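Carbohydrate-binding protein (Flavonifractor plautii, PDB 6N1B) probably removes the acetyl group from N-acetylgalactosamine of the blood group A antigen, and binds the blood group B trisaccharide through a pocket with calcium nearby. Local coordinates at residues 62-67 against 153-158; 127-132 against 174-179. All blocks are in the same frame, centred on the assembly; numbering follows the deposited sequence.

Contact 1: 62-67 against 153-158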
ATOM      1  N   GLU A  62       7.184  19.904  -1.492  1.00 15.60           N
ATOM      2  CA  GLU A  62       8.586  20.326  -1.413  1.00 14.32           C
ATOM      3  C   GLU A  62       9.411  19.130  -1.062  1.00 13.07           C
ATOM      4  O   GLU A  62       8.963  18.190  -0.399  1.00 14.70           O
ATOM      5  CB  GLU A  62       8.693  21.370  -0.317  1.00 18.23           C
ATOM      6  CG  GLU A  62       7.958  22.685  -0.563  1.00 24.33           C
ATOM      7  CD  GLU A  62       7.861  23.523   0.686  1.00 54.85           C
ATOM      8  OE1 GLU A  62       8.412  23.211   1.698  1.00104.43           O
ATOM      9  OE2 GLU A  62       7.163  24.519   0.534  1.00 68.51           O
ATOM     10  N   PRO A  63      10.643  19.072  -1.567  1.00 13.52           N
ATOM     11  CA  PRO A  63      11.505  17.892  -1.303  1.00 12.82           C
ATOM     12  C   PRO A  63      11.819  17.633   0.152  1.00 11.98           C
ATOM     13  O   PRO A  63      11.937  18.561   0.917  1.00 15.43           O
ATOM     14  CB  PRO A  63      12.741  18.133  -2.144  1.00 15.25           C
ATOM     15  CG  PRO A  63      12.825  19.602  -2.351  1.00 18.57           C
ATOM     16  CD  PRO A  63      11.386  20.128  -2.313  1.00 15.86           C
ATOM     17  N   TRP A  64      11.865  16.349   0.466  1.00 11.50           N
ATOM     18  CA  TRP A  64      12.275  15.860   1.770  1.00 11.08           C
ATOM     19  C   TRP A  64      13.507  14.997   1.558  1.00 11.14           C
ATOM     20  O   TRP A  64      13.448  14.061   0.775  1.00 10.78           O
ATOM     21  CB  TRP A  64      11.161  15.061   2.384  1.00 13.07           C
ATOM     22  CG  TRP A  64      11.386  14.535   3.773  1.00 11.58           C
ATOM     23  CD1 TRP A  64      11.328  15.252   4.960  1.00 12.27           C
ATOM     24  CD2 TRP A  64      11.727  13.209   4.133  1.00 10.34           C
ATOM     25  NE1 TRP A  64      11.546  14.394   6.041  1.00 11.75           N
ATOM     26  CE2 TRP A  64      11.772  13.148   5.585  1.00 11.30           C
ATOM     27  CE3 TRP A  64      11.996  12.059   3.415  1.00 11.09           C
ATOM     28  CZ2 TRP A  64      12.159  12.039   6.236  1.00 11.27           C
ATOM     29  CZ3 TRP A  64      12.341  10.917   4.091  1.00 10.61           C
ATOM     30  CH2 TRP A  64      12.408  10.920   5.556  1.00 10.49           C
ATOM     31  N   ASN A  65      14.623  15.391   2.161  1.00 11.37           N
ATOM     32  CA  ASN A  65      15.933  14.708   1.955  1.00 12.10           C
ATOM     33  C   ASN A  65      16.184  14.485   0.453  1.00 11.39           C
ATOM     34  O   ASN A  65      16.668  13.413   0.028  1.00 13.49           O
ATOM     35  CB  ASN A  65      15.955  13.385   2.736  1.00 11.80           C
ATOM     36  CG  ASN A  65      15.884  13.663   4.229  1.00 11.85           C
ATOM     37  OD1 ASN A  65      14.868  13.211   4.951  1.00 15.15           O
ATOM     38  ND2 ASN A  65      16.828  14.367   4.714  1.00 10.79           N
ATOM     39  N   GLY A  66      15.951  15.558  -0.297  1.00 11.97           N
ATOM     40  CA  GLY A  66      16.301  15.590  -1.714  1.00 13.20           C
ATOM     41  C   GLY A  66      15.265  15.209  -2.724  1.00 12.71           C
ATOM     42  O   GLY A  66      15.513  15.404  -3.890  1.00 13.84           O
ATOM     43  N   TYR A  67      14.144  14.665  -2.287  1.00 11.77           N
ATOM     44  CA  TYR A  67      13.160  14.119  -3.238  1.00 11.02           C
ATOM     45  C   TYR A  67      11.706  14.447  -2.839  1.00 10.16           C
ATOM     46  O   TYR A  67      11.402  14.371  -1.619  1.00 11.19           O
ATOM     47  CB  TYR A  67      13.283  12.586  -3.343  1.00 10.92           C
ATOM     48  CG  TYR A  67      14.613  12.113  -3.827  1.00 11.77           C
ATOM     49  CD1 TYR A  67      14.851  12.092  -5.195  1.00 13.71           C
ATOM     50  CD2 TYR A  67      15.605  11.713  -2.972  1.00 13.29           C
ATOM     51  CE1 TYR A  67      16.118  11.741  -5.639  1.00 15.90           C
ATOM     52  CE2 TYR A  67      16.845  11.218  -3.435  1.00 17.27           C
ATOM     53  CZ  TYR A  67      17.089  11.256  -4.778  1.00 16.52           C
ATOM     54  OH  TYR A  67      18.321  10.842  -5.248  1.00 21.13           O
ATOM     55  N   ARG A 153       8.515   1.874  11.617  1.00  8.41           N
ATOM     56  CA  ARG A 153       9.877   2.484  11.670  1.00  9.39           C
ATOM     57  C   ARG A 153       9.720   3.904  11.136  1.00  8.41           C
ATOM     58  O   ARG A 153       9.014   4.158  10.172  1.00  9.13           O
ATOM     59  CB  ARG A 153      10.871   1.713  10.767  1.00  9.38           C
ATOM     60  CG  ARG A 153      11.362   0.395  11.413  1.00 10.18           C
ATOM     61  CD  ARG A 153      12.238  -0.414  10.448  1.00  9.95           C
ATOM     62  NE  ARG A 153      12.723  -1.644  11.069  1.00 10.81           N
ATOM     63  CZ  ARG A 153      13.903  -1.822  11.667  1.00 10.37           C
ATOM     64  NH1 ARG A 153      14.795  -0.856  11.728  1.00 11.70           N
ATOM     65  NH2 ARG A 153      14.195  -3.019  12.203  1.00 11.39           N
ATOM     66  N   ILE A 154      10.470   4.837  11.779  1.00  9.02           N
ATOM     67  CA  ILE A 154      10.410   6.269  11.446  1.00  8.93           C
ATOM     68  C   ILE A 154      11.783   6.711  10.919  1.00  8.82           C
ATOM     69  O   ILE A 154      12.842   6.150  11.329  1.00  9.10           O
ATOM     70  CB  ILE A 154      10.048   7.049  12.732  1.00  9.59           C
ATOM     71  CG1 ILE A 154       8.620   6.716  13.168  1.00  9.29           C
ATOM     72  CG2 ILE A 154      10.250   8.568  12.611  1.00 11.49           C
ATOM     73  CD1 ILE A 154       8.250   7.096  14.579  1.00  9.28           C
ATOM     74  N   SER A 155      11.763   7.701  10.000  1.00  8.68           N
ATOM     75  CA  SER A 155      13.029   8.237   9.531  1.00  8.68           C
ATOM     76  C   SER A 155      12.948   9.762   9.461  1.00  8.40           C
ATOM     77  O   SER A 155      11.925  10.325   9.007  1.00  9.77           O
ATOM     78  CB  SER A 155      13.349   7.700   8.125  1.00 10.13           C
ATOM     79  OG  SER A 155      14.615   8.154   7.619  1.00 10.15           O
ATOM     80  N   TYR A 156      14.072  10.392   9.857  1.00  9.83           N
ATOM     81  CA  TYR A 156      14.314  11.785   9.663  1.00 10.29           C
ATOM     82  C   TYR A 156      15.088  12.151   8.373  1.00  9.99           C
ATOM     83  O   TYR A 156      14.913  13.284   7.849  1.00 11.03           O
ATOM     84  CB  TYR A 156      15.005  12.397  10.859  1.00  9.88           C
ATOM     85  CG  TYR A 156      14.308  12.292  12.166  1.00  9.48           C
ATOM     86  CD1 TYR A 156      13.160  13.100  12.406  1.00  9.18           C
ATOM     87  CD2 TYR A 156      14.696  11.488  13.186  1.00 10.74           C
ATOM     88  CE1 TYR A 156      12.555  13.102  13.668  1.00  9.76           C
ATOM     89  CE2 TYR A 156      14.099  11.476  14.468  1.00 10.76           C
ATOM     90  CZ  TYR A 156      13.018  12.315  14.700  1.00 10.12           C
ATOM     91  OH  TYR A 156      12.413  12.351  15.928  1.00 11.35           O
ATOM     92  N   ASP A 157      15.990  11.253   8.000  1.00 10.54           N
ATOM     93  CA  ASP A 157      16.965  11.540   6.954  1.00 10.80           C
ATOM     94  C   ASP A 157      16.769  10.754   5.689  1.00 10.95           C
ATOM     95  O   ASP A 157      17.460  10.990   4.706  1.00 12.78           O
ATOM     96  CB  ASP A 157      18.439  11.344   7.470  1.00 12.15           C
ATOM     97  CG  ASP A 157      18.776   9.914   7.803  1.00 12.60           C
ATOM     98  OD1 ASP A 157      17.954   9.003   7.623  1.00 12.54           O
ATOM     99  OD2 ASP A 157      19.918   9.722   8.302  1.00 16.15           O
ATOM    100  N   GLY A 158      15.796   9.854   5.657  1.00 11.16           N
ATOM    101  CA  GLY A 158      15.468   9.036   4.466  1.00 12.07           C
ATOM    102  C   GLY A 158      16.335   7.802   4.289  1.00 12.40           C
ATOM    103  O   GLY A 158      16.076   6.947   3.437  1.00 11.89           O
TER
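Trp64 reaches across to the 155-158 turn with the benzo end of its indole, presenting a C-H edge instead of a face to Ser155. The Ser155 carbonyl oxygen lies at that edge, close to the ring plane, 3.3 Å from Trp64 CZ2. The carbonyl O of Tyr156 comes in obliquely, 3.4 Å from the same CZ2, and further round the rim Trp64 CZ3 is 3.7 Å from Gly158 CA, where the absence of a side chain lets ring and backbone lie this close. With CG anti to the backbone N (chi1 -177°), the Trp64 ring extends from its strand toward 153-158, and its NE1 donates to the Asp130 carbonyl of another turn. Asn65 comes alongside: its amide lies over one face of the Trp64 ring, and its CG sits 3.1 Å from Asp157 O. Asn65 and Gly66 are the central residues of a type I' turn from Trp64 to Tyr67, closed by Tyr67 N to Trp64 O at 3.2 Å, with Trp64 N to Tyr67 O completing the pair of the two-residue beta hairpin. The opposing turn is held by an ST motif: Gly158 N donates to Ser155 OG at 2.9 Å, while the same hydroxyl also bonds His160 O. The Asp157 carboxylate is bonded within its own turn, OD1 with Val159 N and OD2 with His160 ND1. The contact thus joins the hairpin between strands 63-64 and 67-75 to the end of strand 148-155; Trp70 of strand 67-75 meets the Trp64 ring edge-to-face, and Met132 of strand 131-140 packs against it too.

Contact 2: 127-132 against 174-179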
ATOM      1  N   ALA A 127       4.222  15.986   9.200  1.00 11.19           N
ATOM      2  CA  ALA A 127       4.724  17.386   9.038  1.00 13.04           C
ATOM      3  C   ALA A 127       5.252  17.950  10.319  1.00 11.66           C
ATOM      4  O   ALA A 127       6.231  18.693  10.314  1.00 15.18           O
ATOM      5  CB  ALA A 127       3.595  18.252   8.449  1.00 15.50           C
ATOM      6  N   GLU A 128       4.591  17.678  11.438  1.00 13.13           N
ATOM      7  CA  GLU A 128       5.043  18.255  12.686  1.00 14.82           C
ATOM      8  C   GLU A 128       6.456  17.840  13.079  1.00 12.44           C
ATOM      9  O   GLU A 128       7.156  18.595  13.695  1.00 16.19           O
ATOM     10  CB  GLU A 128       3.998  17.829  13.790  1.00 17.52           C
ATOM     11  CG  GLU A 128       4.244  18.381  15.157  1.00 26.53           C
ATOM     12  CD  GLU A 128       3.613  19.746  15.258  1.00 40.75           C
ATOM     13  OE1 GLU A 128       2.797  20.087  14.325  1.00 56.60           O
ATOM     14  OE2 GLU A 128       3.883  20.396  16.273  1.00 90.78           O
ATOM     15  N   TYR A 129       6.835  16.604  12.747  1.00 11.46           N
ATOM     16  CA  TYR A 129       8.114  16.090  13.086  1.00 11.45           C
ATOM     17  C   TYR A 129       9.074  16.128  11.875  1.00 10.18           C
ATOM     18  O   TYR A 129      10.271  15.710  12.024  1.00 12.59           O
ATOM     19  CB  TYR A 129       8.000  14.633  13.614  1.00 12.21           C
ATOM     20  CG  TYR A 129       7.428  14.584  14.994  1.00 11.77           C
ATOM     21  CD1 TYR A 129       6.020  14.812  15.238  1.00 12.56           C
ATOM     22  CD2 TYR A 129       8.201  14.264  16.066  1.00 12.04           C
ATOM     23  CE1 TYR A 129       5.483  14.690  16.502  1.00 11.61           C
ATOM     24  CE2 TYR A 129       7.663  14.186  17.396  1.00 11.88           C
ATOM     25  CZ  TYR A 129       6.315  14.369  17.586  1.00 10.68           C
ATOM     26  OH  TYR A 129       5.767  14.280  18.858  1.00 12.46           O
ATOM     27  N   ASP A 130       8.595  16.517  10.687  1.00 10.53           N
ATOM     28  CA  ASP A 130       9.277  16.486   9.420  1.00 10.72           C
ATOM     29  C   ASP A 130       9.957  15.087   9.212  1.00 11.70           C
ATOM     30  O   ASP A 130      11.176  14.980   8.997  1.00 10.95           O
ATOM     31  CB  ASP A 130      10.278  17.607   9.355  1.00 11.80           C
ATOM     32  CG  ASP A 130      10.904  17.762   7.987  1.00 14.18           C
ATOM     33  OD1 ASP A 130      10.284  17.494   6.950  1.00 13.50           O
ATOM     34  OD2 ASP A 130      12.066  18.358   7.970  1.00 16.39           O
ATOM     35  N   ALA A 131       9.154  14.064   9.340  1.00 10.78           N
ATOM     36  CA  ALA A 131       9.644  12.663   9.409  1.00 11.34           C
ATOM     37  C   ALA A 131       8.663  11.761   8.679  1.00  9.83           C
ATOM     38  O   ALA A 131       7.459  12.075   8.655  1.00 11.09           O
ATOM     39  CB  ALA A 131       9.783  12.176  10.843  1.00 10.27           C
ATOM     40  N   MET A 132       9.145  10.699   8.072  1.00  9.00           N
ATOM     41  CA  MET A 132       8.309   9.627   7.537  1.00  9.26           C
ATOM     42  C   MET A 132       8.092   8.544   8.571  1.00  8.29           C
ATOM     43  O   MET A 132       8.965   8.162   9.337  1.00  9.09           O
ATOM     44  CB  MET A 132       8.992   8.990   6.288  1.00  9.17           C
ATOM     45  CG  MET A 132       9.127   9.954   5.070  1.00 10.15           C
ATOM     46  SD  MET A 132       7.566  10.353   4.330  1.00 10.68           S
ATOM     47  CE  MET A 132       8.202  11.472   3.074  1.00 11.97           C
ATOM     48  N   TRP A 174       6.690  10.013  21.640  1.00 10.36           N
ATOM     49  CA  TRP A 174       7.685  10.539  20.718  1.00 10.77           C
ATOM     50  C   TRP A 174       7.834  12.025  20.944  1.00 11.98           C
ATOM     51  O   TRP A 174       6.929  12.797  20.590  1.00 12.53           O
ATOM     52  CB  TRP A 174       7.224  10.209  19.314  1.00 10.71           C
ATOM     53  CG  TRP A 174       8.126  10.631  18.178  1.00  9.64           C
ATOM     54  CD1 TRP A 174       9.409  11.094  18.232  1.00 10.31           C
ATOM     55  CD2 TRP A 174       7.735  10.657  16.778  1.00  9.95           C
ATOM     56  NE1 TRP A 174       9.860  11.307  16.939  1.00 10.74           N
ATOM     57  CE2 TRP A 174       8.851  11.071  16.045  1.00 10.14           C
ATOM     58  CE3 TRP A 174       6.557  10.380  16.112  1.00 10.12           C
ATOM     59  CZ2 TRP A 174       8.845  11.214  14.679  1.00 10.79           C
ATOM     60  CZ3 TRP A 174       6.566  10.487  14.733  1.00 10.28           C
ATOM     61  CH2 TRP A 174       7.685  10.909  14.016  1.00 11.36           C
ATOM     62  N   SER A 175       8.859  12.451  21.637  1.00 12.25           N
ATOM     63  CA  SER A 175       9.057  13.861  21.879  1.00 13.42           C
ATOM     64  C   SER A 175       9.679  14.552  20.670  1.00 12.90           C
ATOM     65  O   SER A 175      10.531  13.935  19.991  1.00 12.88           O
ATOM     66  CB  SER A 175       9.966  14.060  23.096  1.00 14.51           C
ATOM     67  OG  SER A 175       9.326  13.664  24.322  1.00 16.99           O
ATOM     68  N   LYS A 176       9.210  15.740  20.383  1.00 13.42           N
ATOM     69  CA  LYS A 176       9.743  16.439  19.240  1.00 14.14           C
ATOM     70  C   LYS A 176      11.244  16.721  19.496  1.00 14.50           C
ATOM     71  O   LYS A 176      11.629  17.227  20.561  1.00 15.65           O
ATOM     72  CB  LYS A 176       8.980  17.767  19.072  1.00 20.10           C
ATOM     73  CG  LYS A 176       7.555  17.706  18.596  1.00 26.25           C
ATOM     74  CD  LYS A 176       7.132  19.137  18.164  1.00 34.66           C
ATOM     75  CE  LYS A 176       5.649  19.173  18.022  1.00 48.68           C
ATOM     76  NZ  LYS A 176       4.917  19.118  19.311  1.00 66.42           N
ATOM     77  N   PRO A 177      12.072  16.497  18.461  1.00 14.12           N
ATOM     78  CA  PRO A 177      13.469  16.849  18.574  1.00 14.91           C
ATOM     79  C   PRO A 177      13.676  18.325  18.824  1.00 15.89           C
ATOM     80  O   PRO A 177      12.932  19.144  18.197  1.00 19.44           O
ATOM     81  CB  PRO A 177      14.106  16.462  17.223  1.00 18.00           C
ATOM     82  CG  PRO A 177      13.166  15.509  16.658  1.00 19.13           C
ATOM     83  CD  PRO A 177      11.783  15.817  17.201  1.00 14.45           C
ATOM     84  N   THR A 178      14.722  18.647  19.587  1.00 18.26           N
ATOM     85  CA  THR A 178      14.938  20.065  19.860  1.00 20.16           C
ATOM     86  C   THR A 178      16.265  20.495  19.312  1.00 20.99           C
ATOM     87  O   THR A 178      16.661  21.637  19.534  1.00 24.44           O
ATOM     88  CB  THR A 178      14.903  20.305  21.329  1.00 21.60           C
ATOM     89  OG1 THR A 178      15.944  19.580  21.994  1.00 24.81           O
ATOM     90  CG2 THR A 178      13.565  19.994  21.974  1.00 23.91           C
ATOM     91  N   SER A 179      16.937  19.648  18.517  1.00 18.72           N
ATOM     92  CA  SER A 179      18.174  19.953  17.829  1.00 17.54           C
ATOM     93  C   SER A 179      18.275  19.040  16.688  1.00 16.77           C
ATOM     94  O   SER A 179      17.651  17.972  16.648  1.00 18.05           O
ATOM     95  CB  SER A 179      19.412  19.714  18.767  1.00 19.76           C
ATOM     96  OG  SER A 179      19.514  18.342  19.106  1.00 20.27           O
TER
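Tyr129 swings its CG beside its own backbone N (chi1 -74°), and Trp174 holds its CG anti to the backbone N, which brings the two rings together in a face-to-face stack. The centroid of the Tyr129 ring is 3.9 Å from that of the six-membered ring of Trp174, with the planes 27° apart; the closest approach, Tyr129 CD2 to Trp174 CE2, is 3.3 Å. Lys176 crosses the opposite face of Tyr129 at about a right angle, a CH-pi contact with Lys176 CG 4.0 Å from the Tyr129 ring centroid, so the phenol is sandwiched. Its hydroxyl donates to the backbone of its stacking partner, Tyr129 OH to Trp174 O at 2.6 Å, with a C=O...donor angle of 152° and the donor tilted out of the carbonyl plane. Tyr129 belongs to the turn between antiparallel strands 116-126 and 131-140, where Asp130 and Ala131 sit opposite Asn126 in a G1 beta bulge. Within the bulge, Ala131 CB meets the edge of the indole, 4.0 Å from Trp174 CH2. Arg183 takes hold of the turn from outside, donating to the carbonyls of Tyr129 and Asp130. A salt bridge from Glu128 to Lys176 NZ is doubtful, because the carboxylate is crowded in the model.

How the contacts relate
The segments interleave along the chain, in the order 62-67, 127-132, 153-158, 174-179, and the centres of contacts 1 and 2 lie about 12 Å apart. Strands 131-140 and 148-155, successive in sequence and antiparallel neighbours in one sheet, carry one segment each, and Ser155 N meets Met132 O at 2.9 Å between them. A second tie runs from Tyr156 OH to Trp174 NE1, also 2.9 Å. Contact 1 brings in a hairpin from before this sheet, contact 2 the loop after strand 173-174; the successive antiparallel sheets are consistent with a beta-propeller. Both lie at the sheet end where 116-126 turns into 131-140; pocket residue His117 and calcium ligand Asp120 lie early in strand 116-126.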